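Local coordinates for protein nidogen (Mus musculus, PDB 1NPE) that probably links laminin to other basement-membrane components through its G3 domain, a six-bladed YWTD beta-propeller found here bound to another protein, at residues Y51-G61 against I73-I84; V37-K48 against Y254-C263. All blocks are in the same frame, centred on the assembly; numbering follows the deposited sequence.

Interaction 1. Residues Y51-G61 against I73-I84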
loop_
_atom_site.group_PDB
_atom_site.type_symbol
_atom_site.label_atom_id
_atom_site.label_comp_id
_atom_site.label_asym_id
_atom_site.label_seq_id
_atom_site.Cartn_x
_atom_site.Cartn_y
_atom_site.Cartn_z
ATOM N N TYR A 51 10.421 -9.620 8.437
ATOM C CA TYR A 51 10.503 -9.228 7.031
ATOM C C TYR A 51 9.671 -7.959 6.812
ATOM O O TYR A 51 8.659 -7.746 7.498
ATOM C CB TYR A 51 9.993 -10.345 6.113
ATOM C CG TYR A 51 10.932 -11.524 5.980
ATOM C CD1 TYR A 51 11.105 -12.423 7.030
ATOM C CD2 TYR A 51 11.645 -11.743 4.800
ATOM C CE1 TYR A 51 11.962 -13.505 6.912
ATOM C CE2 TYR A 51 12.509 -12.830 4.672
ATOM C CZ TYR A 51 12.661 -13.703 5.734
ATOM O OH TYR A 51 13.526 -14.764 5.639
ATOM N N TRP A 52 10.089 -7.133 5.847
ATOM C CA TRP A 52 9.386 -5.884 5.545
ATOM C C TRP A 52 9.504 -5.425 4.102
ATOM O O TRP A 52 10.370 -5.877 3.354
ATOM C CB TRP A 52 9.888 -4.741 6.445
ATOM C CG TRP A 52 11.321 -4.311 6.172
ATOM C CD1 TRP A 52 11.767 -3.519 5.148
ATOM C CD2 TRP A 52 12.482 -4.681 6.922
ATOM N NE1 TRP A 52 13.133 -3.381 5.211
ATOM C CE2 TRP A 52 13.597 -4.084 6.289
ATOM C CE3 TRP A 52 12.691 -5.462 8.067
ATOM C CZ2 TRP A 52 14.900 -4.244 6.762
ATOM C CZ3 TRP A 52 13.989 -5.623 8.538
ATOM C CH2 TRP A 52 15.077 -5.016 7.883
ATOM N N THR A 53 8.613 -4.513 3.727
ATOM C CA THR A 53 8.627 -3.920 2.401
ATOM C C THR A 53 8.807 -2.423 2.608
ATOM O O THR A 53 8.282 -1.845 3.565
ATOM C CB THR A 53 7.319 -4.164 1.614
ATOM O OG1 THR A 53 6.238 -3.441 2.220
ATOM C CG2 THR A 53 6.993 -5.646 1.563
ATOM N N ASP A 54 9.573 -1.813 1.715
ATOM C CA ASP A 54 9.863 -0.391 1.756
ATOM C C ASP A 54 9.481 0.222 0.410
ATOM O O ASP A 54 9.970 -0.220 -0.630
ATOM C CB ASP A 54 11.359 -0.199 2.032
ATOM C CG ASP A 54 11.858 1.167 1.617
ATOM O OD1 ASP A 54 12.880 1.230 0.905
ATOM O OD2 ASP A 54 11.228 2.171 2.001
ATOM N N ILE A 55 8.593 1.212 0.431
ATOM C CA ILE A 55 8.149 1.876 -0.798
ATOM C C ILE A 55 9.019 3.071 -1.192
ATOM O O ILE A 55 8.787 3.695 -2.228
ATOM C CB ILE A 55 6.709 2.395 -0.679
ATOM C CG1 ILE A 55 6.588 3.299 0.551
ATOM C CG2 ILE A 55 5.733 1.237 -0.655
ATOM C CD1 ILE A 55 5.330 4.121 0.581
ATOM N N SER A 56 9.986 3.403 -0.342
ATOM C CA SER A 56 10.881 4.532 -0.573
ATOM C C SER A 56 11.983 4.271 -1.608
ATOM O O SER A 56 12.114 5.022 -2.576
ATOM C CB SER A 56 11.495 4.987 0.759
ATOM O OG SER A 56 12.357 6.094 0.587
ATOM N N GLU A 57 12.760 3.208 -1.415
ATOM C CA GLU A 57 13.846 2.881 -2.333
ATOM C C GLU A 57 13.408 2.485 -3.751
ATOM O O GLU A 57 13.943 3.021 -4.723
ATOM C CB GLU A 57 14.782 1.832 -1.729
ATOM C CG GLU A 57 16.043 1.587 -2.548
ATOM C CD GLU A 57 17.031 0.657 -1.868
ATOM O OE1 GLU A 57 16.857 0.352 -0.668
ATOM O OE2 GLU A 57 17.996 0.232 -2.536
ATOM N N PRO A 58 12.507 1.490 -3.900
ATOM C CA PRO A 58 11.820 0.647 -2.917
ATOM C C PRO A 58 12.624 -0.625 -2.648
ATOM O O PRO A 58 13.597 -0.901 -3.351
ATOM C CB PRO A 58 10.508 0.317 -3.625
ATOM C CG PRO A 58 10.935 0.174 -5.030
ATOM C CD PRO A 58 11.837 1.382 -5.210
ATOM N N SER A 59 12.206 -1.410 -1.657
ATOM C CA SER A 59 12.920 -2.641 -1.330
ATOM C C SER A 59 12.188 -3.568 -0.367
ATOM O O SER A 59 11.155 -3.220 0.198
ATOM C CB SER A 59 14.298 -2.319 -0.743
ATOM O OG SER A 59 14.175 -1.743 0.546
ATOM N N ILE A 60 12.735 -4.768 -0.224
ATOM C CA ILE A 60 12.219 -5.788 0.682
ATOM C C ILE A 60 13.427 -6.212 1.495
ATOM O O ILE A 60 14.488 -6.497 0.930
ATOM C CB ILE A 60 11.633 -6.997 -0.083
ATOM C CG1 ILE A 60 10.345 -6.573 -0.793
ATOM C CG2 ILE A 60 11.375 -8.171 0.870
ATOM C CD1 ILE A 60 9.720 -7.649 -1.630
ATOM N N GLY A 61 13.287 -6.185 2.818
ATOM C CA GLY A 61 14.394 -6.553 3.680
ATOM C C GLY A 61 14.038 -7.432 4.861
ATOM O O GLY A 61 12.873 -7.784 5.071
ATOM N N ILE A 73 17.103 -7.671 0.707
ATOM C CA ILE A 73 17.193 -8.842 -0.159
ATOM C C ILE A 73 16.791 -8.563 -1.601
ATOM O O ILE A 73 17.321 -9.186 -2.520
ATOM C CB ILE A 73 16.418 -10.078 0.399
ATOM C CG1 ILE A 73 14.969 -9.719 0.742
ATOM C CG2 ILE A 73 17.147 -10.651 1.612
ATOM C CD1 ILE A 73 14.169 -10.877 1.337
ATOM N N ILE A 74 15.871 -7.620 -1.807
ATOM C CA ILE A 74 15.432 -7.266 -3.157
ATOM C C ILE A 74 15.315 -5.756 -3.363
ATOM O O ILE A 74 14.780 -5.048 -2.511
ATOM C CB ILE A 74 14.079 -7.920 -3.521
ATOM C CG1 ILE A 74 14.167 -9.446 -3.374
ATOM C CG2 ILE A 74 13.701 -7.553 -4.945
ATOM C CD1 ILE A 74 12.907 -10.198 -3.782
ATOM N N ARG A 75 15.824 -5.283 -4.506
ATOM C CA ARG A 75 15.793 -3.864 -4.883
ATOM C C ARG A 75 15.338 -3.711 -6.335
ATOM O O ARG A 75 14.519 -2.848 -6.657
ATOM C CB ARG A 75 17.189 -3.232 -4.794
ATOM C CG ARG A 75 17.950 -3.446 -3.512
ATOM C CD ARG A 75 19.381 -2.934 -3.669
ATOM N NE ARG A 75 20.236 -3.351 -2.558
ATOM C CZ ARG A 75 20.407 -2.650 -1.442
ATOM N NH1 ARG A 75 19.786 -1.492 -1.289
ATOM N NH2 ARG A 75 21.180 -3.115 -0.469
ATOM N N GLN A 76 15.907 -4.536 -7.210
ATOM C CA GLN A 76 15.623 -4.493 -8.644
ATOM C C GLN A 76 14.181 -4.789 -9.021
ATOM O O GLN A 76 13.476 -5.476 -8.297
ATOM C CB GLN A 76 16.527 -5.486 -9.392
ATOM C CG GLN A 76 18.003 -5.487 -8.980
ATOM C CD GLN A 76 18.716 -4.163 -9.236
ATOM O OE1 GLN A 76 19.633 -3.789 -8.500
ATOM N NE2 GLN A 76 18.306 -3.454 -10.288
ATOM N N ASP A 77 13.756 -4.253 -10.163
ATOM C CA ASP A 77 12.423 -4.480 -10.716
ATOM C C ASP A 77 11.287 -4.520 -9.688
ATOM O O ASP A 77 10.460 -5.436 -9.685
ATOM C CB ASP A 77 12.450 -5.773 -11.547
ATOM C CG ASP A 77 11.213 -5.951 -12.422
ATOM O OD1 ASP A 77 10.677 -4.954 -12.953
ATOM O OD2 ASP A 77 10.787 -7.111 -12.588
ATOM N N LEU A 78 11.264 -3.519 -8.816
ATOM C CA LEU A 78 10.240 -3.401 -7.787
ATOM C C LEU A 78 9.447 -2.130 -7.992
ATOM O O LEU A 78 10.016 -1.091 -8.337
ATOM C CB LEU A 78 10.868 -3.345 -6.395
ATOM C CG LEU A 78 11.090 -4.625 -5.596
ATOM C CD1 LEU A 78 11.690 -4.242 -4.249
ATOM C CD2 LEU A 78 9.778 -5.383 -5.410
ATOM N N GLY A 79 8.140 -2.215 -7.753
ATOM C CA GLY A 79 7.272 -1.063 -7.890
ATOM C C GLY A 79 6.925 -0.505 -6.519
ATOM O O GLY A 79 7.695 0.269 -5.938
ATOM N N SER A 80 5.779 -0.928 -5.991
ATOM C CA SER A 80 5.301 -0.489 -4.681
ATOM C C SER A 80 4.887 -1.690 -3.811
ATOM O O SER A 80 3.703 -2.014 -3.700
ATOM C CB SER A 80 4.118 0.470 -4.852
ATOM O OG SER A 80 3.745 1.047 -3.615
ATOM N N PRO A 81 5.868 -2.362 -3.184
ATOM C CA PRO A 81 5.592 -3.526 -2.323
ATOM C C PRO A 81 4.909 -3.059 -1.037
ATOM O O PRO A 81 5.468 -2.267 -0.285
ATOM C CB PRO A 81 6.983 -4.117 -2.084
ATOM C CG PRO A 81 7.869 -2.905 -2.100
ATOM C CD PRO A 81 7.310 -2.058 -3.238
ATOM N N GLU A 82 3.694 -3.538 -0.797
ATOM C CA GLU A 82 2.940 -3.093 0.366
ATOM C C GLU A 82 2.428 -4.154 1.323
ATOM O O GLU A 82 1.761 -3.834 2.305
ATOM C CB GLU A 82 1.772 -2.238 -0.098
ATOM C CG GLU A 82 2.199 -0.954 -0.768
ATOM C CD GLU A 82 1.040 -0.222 -1.370
ATOM O OE1 GLU A 82 -0.065 -0.269 -0.797
ATOM O OE2 GLU A 82 1.233 0.404 -2.422
ATOM N N GLY A 83 2.715 -5.408 1.014
ATOM C CA GLY A 83 2.289 -6.509 1.854
ATOM C C GLY A 83 3.253 -7.648 1.609
ATOM O O GLY A 83 3.719 -7.830 0.491
ATOM N N ILE A 84 3.586 -8.388 2.656
ATOM C CA ILE A 84 4.500 -9.506 2.535
ATOM C C ILE A 84 4.076 -10.617 3.493
ATOM O O ILE A 84 3.694 -10.348 4.633
ATOM C CB ILE A 84 5.975 -9.057 2.775
ATOM C CG1 ILE A 84 6.934 -10.239 2.628
ATOM C CG2 ILE A 84 6.133 -8.385 4.145
ATOM C CD1 ILE A 84 8.400 -9.830 2.551
HETATM O O HOH W 1 7.681 1.969 -3.999
#

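Interaction 2. Residues V37-K48 against Y254-C263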
loop_
_atom_site.group_PDB
_atom_site.type_symbol
_atom_site.label_atom_id
_atom_site.label_comp_id
_atom_site.label_asym_id
_atom_site.label_seq_id
_atom_site.Cartn_x
_atom_site.Cartn_y
_atom_site.Cartn_z
ATOM N N VAL A 37 10.378 4.062 4.260
ATOM C CA VAL A 37 8.974 4.151 4.640
ATOM C C VAL A 37 8.523 2.689 4.636
ATOM O O VAL A 37 8.183 2.128 3.588
ATOM C CB VAL A 37 8.130 4.982 3.633
ATOM C CG1 VAL A 37 6.654 4.903 3.995
ATOM C CG2 VAL A 37 8.588 6.439 3.629
ATOM N N ILE A 38 8.628 2.057 5.802
ATOM C CA ILE A 38 8.262 0.660 5.973
ATOM C C ILE A 38 6.748 0.514 5.874
ATOM O O ILE A 38 6.007 1.208 6.567
ATOM C CB ILE A 38 8.728 0.133 7.350
ATOM C CG1 ILE A 38 10.191 0.509 7.602
ATOM C CG2 ILE A 38 8.570 -1.381 7.412
ATOM C CD1 ILE A 38 11.194 -0.274 6.771
ATOM N N ILE A 39 6.288 -0.386 5.013
ATOM C CA ILE A 39 4.857 -0.588 4.837
ATOM C C ILE A 39 4.389 -1.960 5.312
ATOM O O ILE A 39 3.625 -2.053 6.272
ATOM C CB ILE A 39 4.437 -0.376 3.371
ATOM C CG1 ILE A 39 4.821 1.035 2.908
ATOM C CG2 ILE A 39 2.939 -0.599 3.214
ATOM C CD1 ILE A 39 4.030 2.152 3.581
ATOM N N GLY A 40 4.842 -3.020 4.646
ATOM C CA GLY A 40 4.436 -4.361 5.032
ATOM C C GLY A 40 5.374 -5.042 6.012
ATOM O O GLY A 40 6.581 -4.803 5.983
ATOM N N LEU A 41 4.821 -5.879 6.889
ATOM C CA LEU A 41 5.621 -6.615 7.864
ATOM C C LEU A 41 5.169 -8.067 7.963
ATOM O O LEU A 41 3.986 -8.368 7.825
ATOM C CB LEU A 41 5.513 -5.995 9.258
ATOM C CG LEU A 41 6.189 -4.662 9.592
ATOM C CD1 LEU A 41 5.851 -4.310 11.032
ATOM C CD2 LEU A 41 7.708 -4.740 9.397
ATOM N N ALA A 42 6.119 -8.958 8.221
ATOM C CA ALA A 42 5.826 -10.382 8.383
ATOM C C ALA A 42 6.869 -10.970 9.330
ATOM O O ALA A 42 7.928 -10.373 9.550
ATOM C CB ALA A 42 5.842 -11.110 7.033
ATOM N N PHE A 43 6.583 -12.143 9.880
ATOM C CA PHE A 43 7.510 -12.755 10.813
ATOM C C PHE A 43 7.702 -14.248 10.581
ATOM O O PHE A 43 6.730 -15.001 10.493
ATOM C CB PHE A 43 7.016 -12.513 12.236
ATOM C CG PHE A 43 7.960 -12.992 13.298
ATOM C CD1 PHE A 43 9.123 -12.289 13.577
ATOM C CD2 PHE A 43 7.665 -14.127 14.041
ATOM C CE1 PHE A 43 9.975 -12.705 14.580
ATOM C CE2 PHE A 43 8.511 -14.554 15.050
ATOM C CZ PHE A 43 9.669 -13.840 15.322
ATOM N N ASP A 44 8.961 -14.659 10.472
ATOM C CA ASP A 44 9.311 -16.062 10.272
ATOM C C ASP A 44 9.511 -16.714 11.639
ATOM O O ASP A 44 10.521 -16.485 12.296
ATOM C CB ASP A 44 10.584 -16.175 9.426
ATOM C CG ASP A 44 11.182 -17.571 9.439
ATOM O OD1 ASP A 44 10.426 -18.567 9.564
ATOM O OD2 ASP A 44 12.420 -17.665 9.320
ATOM N N CYS A 45 8.567 -17.566 12.028
ATOM C CA CYS A 45 8.603 -18.238 13.323
ATOM C C CYS A 45 9.723 -19.245 13.578
ATOM O O CYS A 45 10.044 -19.508 14.736
ATOM C CB CYS A 45 7.253 -18.893 13.628
ATOM S SG CYS A 45 6.747 -20.177 12.440
ATOM N N VAL A 46 10.314 -19.818 12.529
ATOM C CA VAL A 46 11.382 -20.793 12.747
ATOM C C VAL A 46 12.735 -20.159 13.067
ATOM O O VAL A 46 13.427 -20.621 13.968
ATOM C CB VAL A 46 11.525 -21.815 11.581
ATOM C CG1 VAL A 46 10.154 -22.220 11.047
ATOM C CG2 VAL A 46 12.406 -21.273 10.485
ATOM N N ASP A 47 13.103 -19.098 12.352
ATOM C CA ASP A 47 14.382 -18.423 12.585
ATOM C C ASP A 47 14.241 -17.121 13.369
ATOM O O ASP A 47 15.243 -16.486 13.706
ATOM C CB ASP A 47 15.113 -18.153 11.261
ATOM C CG ASP A 47 15.718 -19.415 10.647
ATOM O OD1 ASP A 47 16.027 -20.367 11.400
ATOM O OD2 ASP A 47 15.898 -19.444 9.408
ATOM N N LYS A 48 13.000 -16.746 13.682
ATOM C CA LYS A 48 12.697 -15.519 14.424
ATOM C C LYS A 48 13.212 -14.313 13.636
ATOM O O LYS A 48 14.011 -13.520 14.138
ATOM C CB LYS A 48 13.336 -15.537 15.823
ATOM C CG LYS A 48 13.384 -16.902 16.507
ATOM C CD LYS A 48 12.015 -17.527 16.696
ATOM C CE LYS A 48 12.154 -18.942 17.244
ATOM N NZ LYS A 48 10.828 -19.625 17.390
ATOM N N TYR A 254 1.744 1.871 9.773
ATOM C CA TYR A 254 1.516 1.009 8.623
ATOM C C TYR A 254 1.290 -0.467 8.975
ATOM O O TYR A 254 0.374 -0.785 9.731
ATOM C CB TYR A 254 2.629 1.198 7.584
ATOM C CG TYR A 254 2.660 2.613 7.042
ATOM C CD1 TYR A 254 1.607 3.102 6.262
ATOM C CD2 TYR A 254 3.704 3.486 7.359
ATOM C CE1 TYR A 254 1.589 4.424 5.818
ATOM C CE2 TYR A 254 3.695 4.813 6.917
ATOM C CZ TYR A 254 2.635 5.273 6.152
ATOM O OH TYR A 254 2.591 6.589 5.753
ATOM N N GLY A 255 2.099 -1.359 8.410
ATOM C CA GLY A 255 1.951 -2.780 8.668
ATOM C C GLY A 255 2.070 -3.189 10.122
ATOM O O GLY A 255 2.659 -2.481 10.941
ATOM N N ILE A 256 1.532 -4.360 10.430
ATOM C CA ILE A 256 1.556 -4.891 11.782
ATOM C C ILE A 256 1.620 -6.414 11.723
ATOM O O ILE A 256 0.967 -7.043 10.888
ATOM C CB ILE A 256 0.305 -4.429 12.579
ATOM C CG1 ILE A 256 0.450 -4.759 14.061
ATOM C CG2 ILE A 256 -0.953 -5.049 12.009
ATOM C CD1 ILE A 256 -0.605 -4.089 14.925
ATOM N N THR A 257 2.422 -7.000 12.602
ATOM C CA THR A 257 2.576 -8.442 12.650
ATOM C C THR A 257 2.910 -8.881 14.074
ATOM O O THR A 257 3.298 -8.064 14.913
ATOM C CB THR A 257 3.672 -8.911 11.658
ATOM O OG1 THR A 257 3.679 -10.340 11.586
ATOM C CG2 THR A 257 5.050 -8.412 12.082
ATOM N N ILE A 258 2.718 -10.163 14.356
ATOM C CA ILE A 258 3.004 -10.688 15.681
ATOM C C ILE A 258 4.183 -11.648 15.682
ATOM O O ILE A 258 4.225 -12.599 14.904
ATOM C CB ILE A 258 1.761 -11.363 16.294
ATOM C CG1 ILE A 258 0.712 -10.298 16.593
ATOM C CG2 ILE A 258 2.122 -12.103 17.579
ATOM C CD1 ILE A 258 -0.499 -10.810 17.299
ATOM N N ALA A 259 5.153 -11.367 16.546
ATOM C CA ALA A 259 6.341 -12.199 16.675
ATOM C C ALA A 259 6.076 -13.308 17.680
ATOM O O ALA A 259 6.140 -13.087 18.886
ATOM C CB ALA A 259 7.527 -11.359 17.121
ATOM N N LEU A 260 5.755 -14.494 17.180
ATOM C CA LEU A 260 5.479 -15.644 18.038
ATOM C C LEU A 260 6.770 -16.275 18.542
ATOM O O LEU A 260 7.787 -16.259 17.845
ATOM C CB LEU A 260 4.649 -16.682 17.282
ATOM C CG LEU A 260 3.226 -16.262 16.909
ATOM C CD1 LEU A 260 2.586 -17.299 16.008
ATOM C CD2 LEU A 260 2.399 -16.050 18.171
ATOM N N SER A 261 6.720 -16.831 19.752
ATOM C CA SER A 261 7.884 -17.473 20.371
ATOM C C SER A 261 8.200 -18.821 19.737
ATOM O O SER A 261 9.291 -19.363 19.923
ATOM C CB SER A 261 7.672 -17.639 21.881
ATOM O OG SER A 261 6.460 -18.319 22.164
ATOM N N GLN A 262 7.232 -19.358 19.004
ATOM C CA GLN A 262 7.374 -20.636 18.311
ATOM C C GLN A 262 6.269 -20.727 17.256
ATOM O O GLN A 262 5.271 -20.008 17.338
ATOM C CB GLN A 262 7.265 -21.811 19.290
ATOM C CG GLN A 262 5.901 -21.957 19.945
ATOM C CD GLN A 262 5.722 -23.288 20.661
ATOM O OE1 GLN A 262 6.595 -24.163 20.612
ATOM N NE2 GLN A 262 4.577 -23.453 21.320
ATOM N N CYS A 263 6.448 -21.607 16.273
ATOM C CA CYS A 263 5.465 -21.776 15.205
ATOM C C CYS A 263 4.123 -22.344 15.683
ATOM O O CYS A 263 4.092 -22.985 16.757
ATOM C CB CYS A 263 6.041 -22.645 14.078
ATOM S SG CYS A 263 7.476 -21.913 13.220
#

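Interaction 1. Residues Y51-G61 against I73-I84
The chi1 of Thr53, 68°, sets OG1 between backbone N and carbonyl carbon, aimed at Pro81, and turns CG2 to Ile84; Ile84 answers with CG1 anti to its own N (chi1 -179°) and an extended chain. Thr53 OG1 donates to Pro81 O at 2.9 Å, meeting that oxygen from above the carbonyl plane, and is itself bonded by Gly40 N, while Thr53 CG2 lies 3.8 Å from Ile84 CB as the two side chains slide past each other. Ile84 CD1 touches both Ile60 CG2 (3.8 Å) and Tyr51 CB (3.9 Å). Replacing Thr53 by a valine would probably leave Pro81 O and Gly40 N without their hydroxyl mate, removing the one side-chain hydrogen bond between strands 51-54 and 81-84. Ile60 is also the single residue faced by Ile73 and Ile74 in a classic beta bulge: Ile60 O accepts from Ile73 N at 2.9 Å and from Ile74 N at 3.3 Å. Leu78, Ile74 and Ile60 all reach Trp95 of strand 92-97. Where Glu57 leads through a cis peptide bond into Pro58, Glu57 OE2 presents its syn lone pair to Arg75 NH1 (2.8 Å), in the guanidinium plane, and OE1 pairs with Lys36. A water donates to Ile55 O and Gly79 O. Apolar branches and the buried Thr53 hydroxyl thus join consecutive propeller blades; backbone bonds at the bulge act within one blade, and salt bridge and water tie the turns.

Interaction 2. Residues V37-K48 against Y254-C263
Phe43 lays one face of its ring against the backbone of Ala259: the CA sits 3.6 Å from the ring centroid, 17° off the normal, which meets the criterion for a CH-pi contact. CG anti to the backbone N (chi1 -175°) swings the ring across to this position, where its edge also meets a carbonyl, with CE2 3.4 Å from Leu260 O. A second CH-pi contact closes the other end, with the roles of the segments exchanged: Ile39 CD1 stands over the centre of the Tyr254 ring, 3.8 Å from the centroid. Between them Leu41 CB touches Thr257 CG2 at 3.7 Å. Gly255 comes close alongside the backbone of Ile39, its N making a weak bond to Ile39 O (2.7 Å); a beta-carbon there would collide with that oxygen. Beyond Phe43 the link becomes covalent. Cys45 SG and Cys263 SG are joined at 2.0 Å, with a near-perpendicular chi3 of 98°, and Lys48, bent at chi2, brings NZ to Ser261 O (3.0 Å) and to Cys45 O (2.8 Å), the latter approached almost head-on. Side chains therefore do most of the joining, although the two strands run nearly parallel. Strand 36-44 is the outermost strand of one four-stranded sheet, hydrogen-bonded to 49-54; strand 256-259 is the outermost of another, which it completes beside strand 2-8, and on its far flank Ile258 packs against Thr215 and Tyr217 of strand 211-217.

Overall arrangement
The centres of interaction 1 and interaction 2 lie about 15 Å apart, and strands 36-44 and 49-54, adjacent both in sequence and in one antiparallel sheet, connect them; Tyr51 N, 2.8 Å from Ala42 O, is probably hydrogen-bonded to it across that pair. Interaction 1 is local: it pairs strands 59-64 and 71-74 of this sheet and joins the sheet to the next one, which opens with strand 81-87. Interaction 2 spans more than 200 residues and encloses interaction 1 along the chain. It sets the same sheet beside the one where strand 256-259 joins the N-terminal strands, the closure characteristic of a beta-propeller. One blade is thus held on two flanks, by its successor and by the ring-closing blade.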